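Local coordinates for hydrogenase 2 maturation peptidase (Thaumarchaeota archaeon SCGC AB-539-E09, PDB 5TTX), which probably trims the C-terminal extension from the large subunit of a nickel-iron hydrogenase in the last stage of that enzyme's maturation, at residues R18-D23 with R131-L137; K63-L67 with V154-L158; V86-D90 with I116-G121. One frame throughout, in Å; residues are numbered along the deposited sequence. Where two conformers were deposited one is given.

Interaction 1: residues R18-D23 with R131-L137; sequences RLMGDD and RSLKPSL
Leu133 lays its CD2 branch over the start of the short 3-10 turn, with CD2 3.5 Å from Asp23 N and close to CB of the same residue. The backbone leads this side chain away from 18-23, and a chi1 of -57°, which puts CG beside its own backbone N, returns the branch to the turn.

Asp22 supplies the polar grip. Its OD1 accepts from two successive amides: Arg131 N at 2.7 Å, arriving on the anti side of the carboxylate, and Ser132 N at 3.0 Å, coming from 42° above its plane. Asp22 N answers to Ser132 O at 2.9 Å, nearly along the C=O axis. OD2 takes Ser140 N, so both carboxylate oxygens are engaged and the group's rotation is fixed.

Farther along, Ser136 N donates to Leu19 O and Gly21 N donates to Ser136 O. These bonds flank Met20 and make an isolated parallel-type bridge between Met20 and Ser136. Gly21 has a phi of 63°, and a beta carbon built there would lie only 2.8 Å from Ser132 O, which fits the absence of a side chain.

Apolar contacts border the bridge. The selenium SE of selenomethionine Met20 meets Pro135 CG at 3.9 Å, and Leu19 CD2 lies beside Leu137 CD2 at 3.7 Å, the two leucines pointing the same way. One water donates to both Arg18 O and Leu137 O.

This surface contact ties the loop between strand 10-15 and helix 25-34 to the loop that leads from strand 122-128 into helix 141-158. Arg18 NH2 forms salt bridges with Asp46 and Asp31, while Asp23 and Leu133 both touch Ser69 on strand 63-69.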
# COMPACT_ATOMS: atom_id res chain seq x y z
N ARG A 18 -27.35 -41.54 -5.22
CA ARG A 18 -28.54 -42.35 -5.53
C ARG A 18 -28.50 -43.76 -4.95
O ARG A 18 -29.55 -44.38 -4.82
CB ARG A 18 -28.73 -42.50 -7.04
CG ARG A 18 -29.34 -41.31 -7.71
CD ARG A 18 -29.35 -41.51 -9.20
NE ARG A 18 -29.62 -40.25 -9.91
CZ ARG A 18 -30.85 -39.83 -10.23
NH1 ARG A 18 -31.91 -40.55 -9.89
NH2 ARG A 18 -31.02 -38.71 -10.92
N LEU A 19 -27.31 -44.29 -4.66
CA LEU A 19 -27.17 -45.64 -4.13
C LEU A 19 -27.29 -45.69 -2.62
O LEU A 19 -27.18 -46.78 -2.03
CB LEU A 19 -25.81 -46.20 -4.53
CG LEU A 19 -25.44 -46.02 -5.99
CD1 LEU A 19 -24.06 -46.61 -6.22
CD2 LEU A 19 -26.47 -46.72 -6.87
N MSE A 20 -27.49 -44.55 -1.97
CA MSE A 20 -27.55 -44.50 -0.52
C MSE A 20 -28.92 -44.04 -0.06
O MSE A 20 -29.04 -43.11 0.74
CB MSE A 20 -26.46 -43.57 0.03
CG MSE A 20 -25.08 -44.02 -0.35
SE MSE A 20 -24.51 -45.64 0.61
CE MSE A 20 -22.59 -45.58 0.11
N GLY A 21 -29.95 -44.69 -0.58
CA GLY A 21 -31.27 -44.50 -0.02
C GLY A 21 -31.73 -43.07 -0.15
O GLY A 21 -31.78 -42.51 -1.25
N ASP A 22 -32.08 -42.46 0.98
CA ASP A 22 -32.65 -41.12 0.92
C ASP A 22 -31.61 -40.04 0.62
O ASP A 22 -31.99 -38.88 0.43
CB ASP A 22 -33.38 -40.82 2.23
CG ASP A 22 -34.63 -41.66 2.42
OD1 ASP A 22 -35.05 -41.83 3.59
OD2 ASP A 22 -35.19 -42.18 1.41
N ASP A 23 -30.31 -40.37 0.52
CA ASP A 23 -29.38 -39.39 -0.02
C ASP A 23 -29.63 -39.10 -1.48
O ASP A 23 -29.05 -38.15 -2.02
CB ASP A 23 -27.93 -39.84 0.15
CG ASP A 23 -26.95 -38.69 0.12
OD1 ASP A 23 -27.26 -37.65 0.75
OD2 ASP A 23 -25.86 -38.80 -0.50
N ARG A 131 -34.99 -40.54 5.97
CA ARG A 131 -35.32 -41.62 6.87
C ARG A 131 -34.13 -42.53 7.04
O ARG A 131 -33.72 -42.86 8.16
CB ARG A 131 -36.51 -42.44 6.36
CG ARG A 131 -36.76 -43.64 7.27
CD ARG A 131 -37.68 -44.71 6.64
NE ARG A 131 -37.82 -45.83 7.56
CZ ARG A 131 -38.44 -46.98 7.28
NH1 ARG A 131 -39.00 -47.17 6.10
NH2 ARG A 131 -38.51 -47.94 8.20
N SER A 132 -33.55 -42.95 5.93
CA SER A 132 -32.46 -43.90 5.97
C SER A 132 -31.47 -43.60 4.84
O SER A 132 -31.87 -43.32 3.70
CB SER A 132 -33.00 -45.33 5.85
OG SER A 132 -31.98 -46.18 5.43
N LEU A 133 -30.19 -43.66 5.20
CA LEU A 133 -29.07 -43.51 4.28
C LEU A 133 -28.37 -44.84 4.03
O LEU A 133 -27.30 -44.86 3.42
CB LEU A 133 -28.07 -42.49 4.83
CG LEU A 133 -28.70 -41.11 5.11
CD1 LEU A 133 -27.82 -40.21 6.05
CD2 LEU A 133 -29.07 -40.38 3.80
N LYS A 134 -28.94 -45.92 4.53
CA LYS A 134 -28.40 -47.24 4.24
C LYS A 134 -28.39 -47.47 2.73
O LYS A 134 -29.19 -46.88 2.00
CB LYS A 134 -29.22 -48.31 4.95
CG LYS A 134 -28.94 -48.39 6.47
CD LYS A 134 -29.73 -49.55 7.12
CE LYS A 134 -31.25 -49.32 7.06
NZ LYS A 134 -31.77 -48.10 7.79
N PRO A 135 -27.44 -48.25 2.23
CA PRO A 135 -27.40 -48.56 0.79
C PRO A 135 -28.74 -49.08 0.28
O PRO A 135 -29.36 -49.97 0.88
CB PRO A 135 -26.31 -49.63 0.69
CG PRO A 135 -25.34 -49.23 1.83
CD PRO A 135 -26.25 -48.77 2.95
N SER A 136 -29.17 -48.52 -0.85
CA SER A 136 -30.50 -48.70 -1.41
C SER A 136 -30.63 -47.85 -2.67
O SER A 136 -30.16 -46.71 -2.71
CB SER A 136 -31.59 -48.30 -0.41
OG SER A 136 -32.89 -48.47 -0.97
N LEU A 137 -31.27 -48.41 -3.70
CA LEU A 137 -31.66 -47.70 -4.91
C LEU A 137 -32.93 -46.89 -4.71
O LEU A 137 -33.30 -46.13 -5.62
CB LEU A 137 -31.88 -48.70 -6.06
CG LEU A 137 -30.66 -49.58 -6.30
CD1 LEU A 137 -30.96 -50.73 -7.24
CD2 LEU A 137 -29.52 -48.74 -6.83
O HOH W 1 -31.15 -45.31 -7.28

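Interaction 2: residues K63-L67 with V154-L158; sequences KVIFL and VLEAL
Ala157 O receives a water's proton at 2.8 Å (Ala157 O to water oxygen), and the same water accepts from Lys63 NZ at 3.0 Å, linking the C-terminal part of helix 141-158 to the start of strand 63-69. The lysine reaches this point fully stretched, CG anti to the backbone N (chi1 179°), until a bend at chi4 turns NZ aside. The ammonium also makes a long, weak ion pair with Glu122.

The aliphatic part of the same side chain does packing work: Lys63 CE rests on Leu158 CD2 at 3.7 Å, with the lysine chain passing obliquely over the leucine. Segments 63-67 and 154-158 run almost antiparallel, 165° between their directions and 10.6 Å between axes. In the mixed sheet, strand 63-69 lies between strands 10-15 and 122-128, and the strand order 2-1-3-5-4, with the fourth strand in sequence antiparallel to the others, matches the three-layer phosphorylase/hydrolase-like fold of hydrogenase maturation proteases. Helix 141-158 covers the face that carries Lys63, Ile65 and Leu67. Val64 and Phe66 point to the other face, where Phe66 meets Met99 of the second subunit.

Ile65 buries more surface in this contact than any other residue and uses both of its branches. Its CD1 reaches Ala157 CB at 4.0 Å and Leu158 CG at 4.2 Å, while its other branch, CG2, approaches Val154 CG2 at 4.3 Å. That same valine methyl, Val154 CG2, also touches Leu67 CD2 at 4.2 Å, so one helix residue serves two strand residues. Leu67 also touches Phe25 and Val29 of helix 25-34, and Val154 meets Leu33 of that helix.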
# COMPACT_ATOMS: atom_id res chain seq x y z
N LYS A 63 -28.64 -17.58 -10.87
CA LYS A 63 -29.38 -18.05 -9.72
C LYS A 63 -29.13 -19.54 -9.58
O LYS A 63 -29.06 -20.25 -10.59
CB LYS A 63 -30.87 -17.71 -9.87
CG LYS A 63 -31.76 -18.18 -8.74
CD LYS A 63 -33.17 -17.68 -8.94
CE LYS A 63 -34.10 -18.16 -7.84
NZ LYS A 63 -33.81 -17.43 -6.57
N VAL A 64 -28.92 -20.00 -8.35
CA VAL A 64 -28.65 -21.41 -8.07
C VAL A 64 -29.57 -21.87 -6.95
O VAL A 64 -29.77 -21.15 -5.96
CB VAL A 64 -27.19 -21.68 -7.67
CG1 VAL A 64 -26.99 -23.15 -7.48
CG2 VAL A 64 -26.27 -21.22 -8.76
N ILE A 65 -30.13 -23.07 -7.12
CA ILE A 65 -30.89 -23.77 -6.10
C ILE A 65 -30.24 -25.13 -5.91
O ILE A 65 -30.13 -25.91 -6.87
CB ILE A 65 -32.36 -23.93 -6.50
CG1 ILE A 65 -32.99 -22.57 -6.73
CG2 ILE A 65 -33.16 -24.78 -5.50
CD1 ILE A 65 -34.47 -22.67 -7.16
N PHE A 66 -29.79 -25.43 -4.69
CA PHE A 66 -29.18 -26.70 -4.34
C PHE A 66 -30.17 -27.54 -3.56
O PHE A 66 -30.82 -27.04 -2.63
CB PHE A 66 -27.91 -26.54 -3.48
CG PHE A 66 -26.66 -26.33 -4.29
CD1 PHE A 66 -25.90 -27.40 -4.71
CD2 PHE A 66 -26.24 -25.03 -4.62
CE1 PHE A 66 -24.75 -27.20 -5.48
CE2 PHE A 66 -25.09 -24.83 -5.37
CZ PHE A 66 -24.35 -25.92 -5.80
N LEU A 67 -30.25 -28.82 -3.91
CA LEU A 67 -31.08 -29.78 -3.20
C LEU A 67 -30.20 -30.91 -2.69
O LEU A 67 -29.40 -31.49 -3.45
CB LEU A 67 -32.19 -30.32 -4.11
CG LEU A 67 -33.15 -29.24 -4.64
CD1 LEU A 67 -33.29 -29.48 -6.11
CD2 LEU A 67 -34.50 -29.33 -3.99
N VAL A 154 -39.17 -25.37 -5.52
CA VAL A 154 -38.38 -24.96 -6.68
C VAL A 154 -39.22 -24.10 -7.62
O VAL A 154 -38.78 -23.04 -8.08
CB VAL A 154 -37.83 -26.19 -7.40
CG1 VAL A 154 -37.25 -25.80 -8.75
CG2 VAL A 154 -36.79 -26.85 -6.53
N LEU A 155 -40.43 -24.56 -7.94
CA LEU A 155 -41.23 -23.80 -8.90
C LEU A 155 -41.63 -22.45 -8.32
O LEU A 155 -41.65 -21.45 -9.05
CB LEU A 155 -42.46 -24.60 -9.33
CG LEU A 155 -42.23 -25.85 -10.20
CD1 LEU A 155 -43.56 -26.56 -10.54
CD2 LEU A 155 -41.49 -25.52 -11.49
N GLU A 156 -41.90 -22.38 -7.01
CA GLU A 156 -42.29 -21.09 -6.43
C GLU A 156 -41.11 -20.13 -6.42
O GLU A 156 -41.27 -18.95 -6.74
CB GLU A 156 -42.81 -21.25 -5.02
CG GLU A 156 -44.10 -22.01 -4.92
CD GLU A 156 -44.37 -22.44 -3.50
OE1 GLU A 156 -45.44 -23.03 -3.25
OE2 GLU A 156 -43.49 -22.19 -2.63
N ALA A 157 -39.94 -20.64 -6.04
CA ALA A 157 -38.73 -19.82 -6.03
C ALA A 157 -38.48 -19.18 -7.38
O ALA A 157 -37.96 -18.07 -7.45
CB ALA A 157 -37.53 -20.68 -5.64
N LEU A 158 -38.84 -19.87 -8.46
CA LEU A 158 -38.60 -19.41 -9.82
C LEU A 158 -39.79 -18.69 -10.44
O LEU A 158 -39.68 -18.23 -11.58
CB LEU A 158 -38.19 -20.60 -10.70
CG LEU A 158 -36.89 -21.29 -10.29
CD1 LEU A 158 -36.59 -22.52 -11.15
CD2 LEU A 158 -35.76 -20.27 -10.38
O HOH W 2 -36.50 -16.88 -5.38

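Interaction 3: residues V86-D90 with I116-G121; sequences VRGLD and IGVLPG
Arg87 turns the edge of its guanidinium to the carbonyl of Leu119. NH1 and NH2 each lie 3.4 Å from Leu119 O, which sits near the guanidinium plane, and both hydrogen bonds are weak. The carbonyls of Ile116 and Gly117 also come near NH1, but at angles too poor for hydrogen bonding. Bends at chi2 (-65°) and chi3 (79°) fold the arginine against the next turn of its own helix, onto Asp90. NE and NH1 together grip Asp90 OD2, each at 3.1 Å from that oxygen, in a side-on salt bridge whose acceptor lies only 2° from the guanidinium plane. Both nitrogens reach OD2 from the same face of the carboxylate. With an alanine in place of Asp90 the guanidinium loses its anionic mate and would probably be free to turn, giving up its edge-on approach to Leu119 O.

The backbone that receives Arg87 is a type I beta turn, Ile116 to Leu119, which carries the chain out of helix 107-116 toward strand 122-128. Helices 86-98 and 107-116 connect strand 79-83 to strand 122-128, and residues of both also meet the second subunit: Leu89 packs on Leu89 of that subunit, and Ile116 on its Leu96.

Apolar contacts accompany the salt bridge. Ile116 CG2 meets Leu89 CD2 at 3.6 Å, the side chains crossing at about a right angle, and Val86 CG1 at 3.8 Å. Val86 CG1 also reaches Leu119 CB at 4.0 Å. Leu119 touches Val54 and Leu58 of helix 54-58 and meets Met99 of the second subunit. Of a different kind is the short oxygen-to-methyl approach of Asp90 OD1 to Ile116 CG2, 3.1 Å, a tight fit.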
# COMPACT_ATOMS: atom_id res chain seq x y z
N VAL A 86 -24.10 -14.60 -0.42
CA VAL A 86 -22.72 -14.70 -0.89
C VAL A 86 -22.05 -13.33 -1.00
O VAL A 86 -20.84 -13.22 -0.73
CB VAL A 86 -22.66 -15.47 -2.23
CG1 VAL A 86 -21.21 -15.61 -2.69
CG2 VAL A 86 -23.29 -16.85 -2.07
N ARG A 87 -22.77 -12.27 -1.38
CA ARG A 87 -22.11 -10.96 -1.39
C ARG A 87 -21.70 -10.56 0.02
O ARG A 87 -20.60 -10.06 0.23
CB ARG A 87 -23.00 -9.89 -2.04
CG ARG A 87 -23.13 -9.97 -3.61
CD ARG A 87 -21.82 -9.72 -4.48
NE ARG A 87 -20.89 -10.87 -4.57
CZ ARG A 87 -21.05 -11.97 -5.33
NH1 ARG A 87 -20.12 -12.92 -5.32
NH2 ARG A 87 -22.12 -12.16 -6.08
N GLY A 88 -22.55 -10.84 1.01
CA GLY A 88 -22.14 -10.65 2.39
C GLY A 88 -20.89 -11.44 2.73
O GLY A 88 -19.99 -10.94 3.41
N LEU A 89 -20.80 -12.67 2.21
CA LEU A 89 -19.66 -13.52 2.52
C LEU A 89 -18.36 -12.96 1.93
O LEU A 89 -17.31 -13.02 2.60
CB LEU A 89 -19.92 -14.93 2.02
CG LEU A 89 -18.76 -15.93 2.07
CD1 LEU A 89 -18.29 -16.16 3.51
CD2 LEU A 89 -19.17 -17.24 1.39
N ASP A 90 -18.40 -12.40 0.71
CA ASP A 90 -17.24 -11.68 0.18
C ASP A 90 -16.75 -10.63 1.17
O ASP A 90 -15.57 -10.58 1.52
CB ASP A 90 -17.57 -10.96 -1.13
CG ASP A 90 -18.00 -11.91 -2.22
OD1 ASP A 90 -18.23 -13.09 -1.92
OD2 ASP A 90 -18.12 -11.46 -3.39
N ILE A 116 -15.43 -17.65 -4.40
CA ILE A 116 -16.64 -17.04 -3.84
C ILE A 116 -17.07 -15.83 -4.66
O ILE A 116 -18.27 -15.59 -4.86
CB ILE A 116 -16.38 -16.69 -2.36
CG1 ILE A 116 -15.99 -17.94 -1.59
CG2 ILE A 116 -17.59 -16.12 -1.70
CD1 ILE A 116 -17.04 -19.02 -1.65
N GLY A 117 -16.11 -15.06 -5.17
CA GLY A 117 -16.39 -13.82 -5.88
C GLY A 117 -17.21 -13.97 -7.16
O GLY A 117 -17.74 -12.96 -7.65
N VAL A 118 -17.31 -15.18 -7.71
CA VAL A 118 -18.06 -15.40 -8.95
C VAL A 118 -19.29 -16.28 -8.77
O VAL A 118 -20.06 -16.41 -9.73
CB VAL A 118 -17.16 -15.98 -10.06
CG1 VAL A 118 -16.02 -15.02 -10.41
CG2 VAL A 118 -16.63 -17.31 -9.66
N LEU A 119 -19.50 -16.89 -7.60
CA LEU A 119 -20.79 -17.50 -7.32
C LEU A 119 -21.88 -16.45 -7.52
O LEU A 119 -21.61 -15.26 -7.37
CB LEU A 119 -20.87 -18.03 -5.89
CG LEU A 119 -19.96 -19.16 -5.39
CD1 LEU A 119 -20.37 -19.64 -3.96
CD2 LEU A 119 -19.93 -20.32 -6.38
N PRO A 120 -23.04 -16.84 -8.04
CA PRO A 120 -24.11 -15.87 -8.23
C PRO A 120 -24.69 -15.44 -6.89
O PRO A 120 -24.71 -16.21 -5.93
CB PRO A 120 -25.14 -16.63 -9.07
CG PRO A 120 -24.79 -18.07 -8.91
CD PRO A 120 -23.32 -18.13 -8.70
N GLY A 121 -25.15 -14.19 -6.85
CA GLY A 121 -25.69 -13.62 -5.63
C GLY A 121 -26.95 -14.29 -5.12
O GLY A 121 -27.29 -14.12 -3.95

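In the fold
Along the chain the segments come in the order 18-23, 63-67, 86-90, 116-121, 131-137, 154-158. Interactions 1 and 2 therefore interlock, while interaction 3 is nested inside both. Helix 141-158 relates the first two: it begins soon after 131-137 and carries 154-158, and their centres lie about 23 Å apart. Interactions 1 and 3 stand on opposite sides of the chain's centre, about 32 Å between centres. Interactions 2 and 3 have centres about 17 Å apart yet touch, Val64 packing on Pro120. Interaction 2 thus joins sheet to helix layer, interaction 1 links the loops at one end, and interaction 3 joins the start of helix 86-98 to the loop after helix 107-116, beside the second subunit.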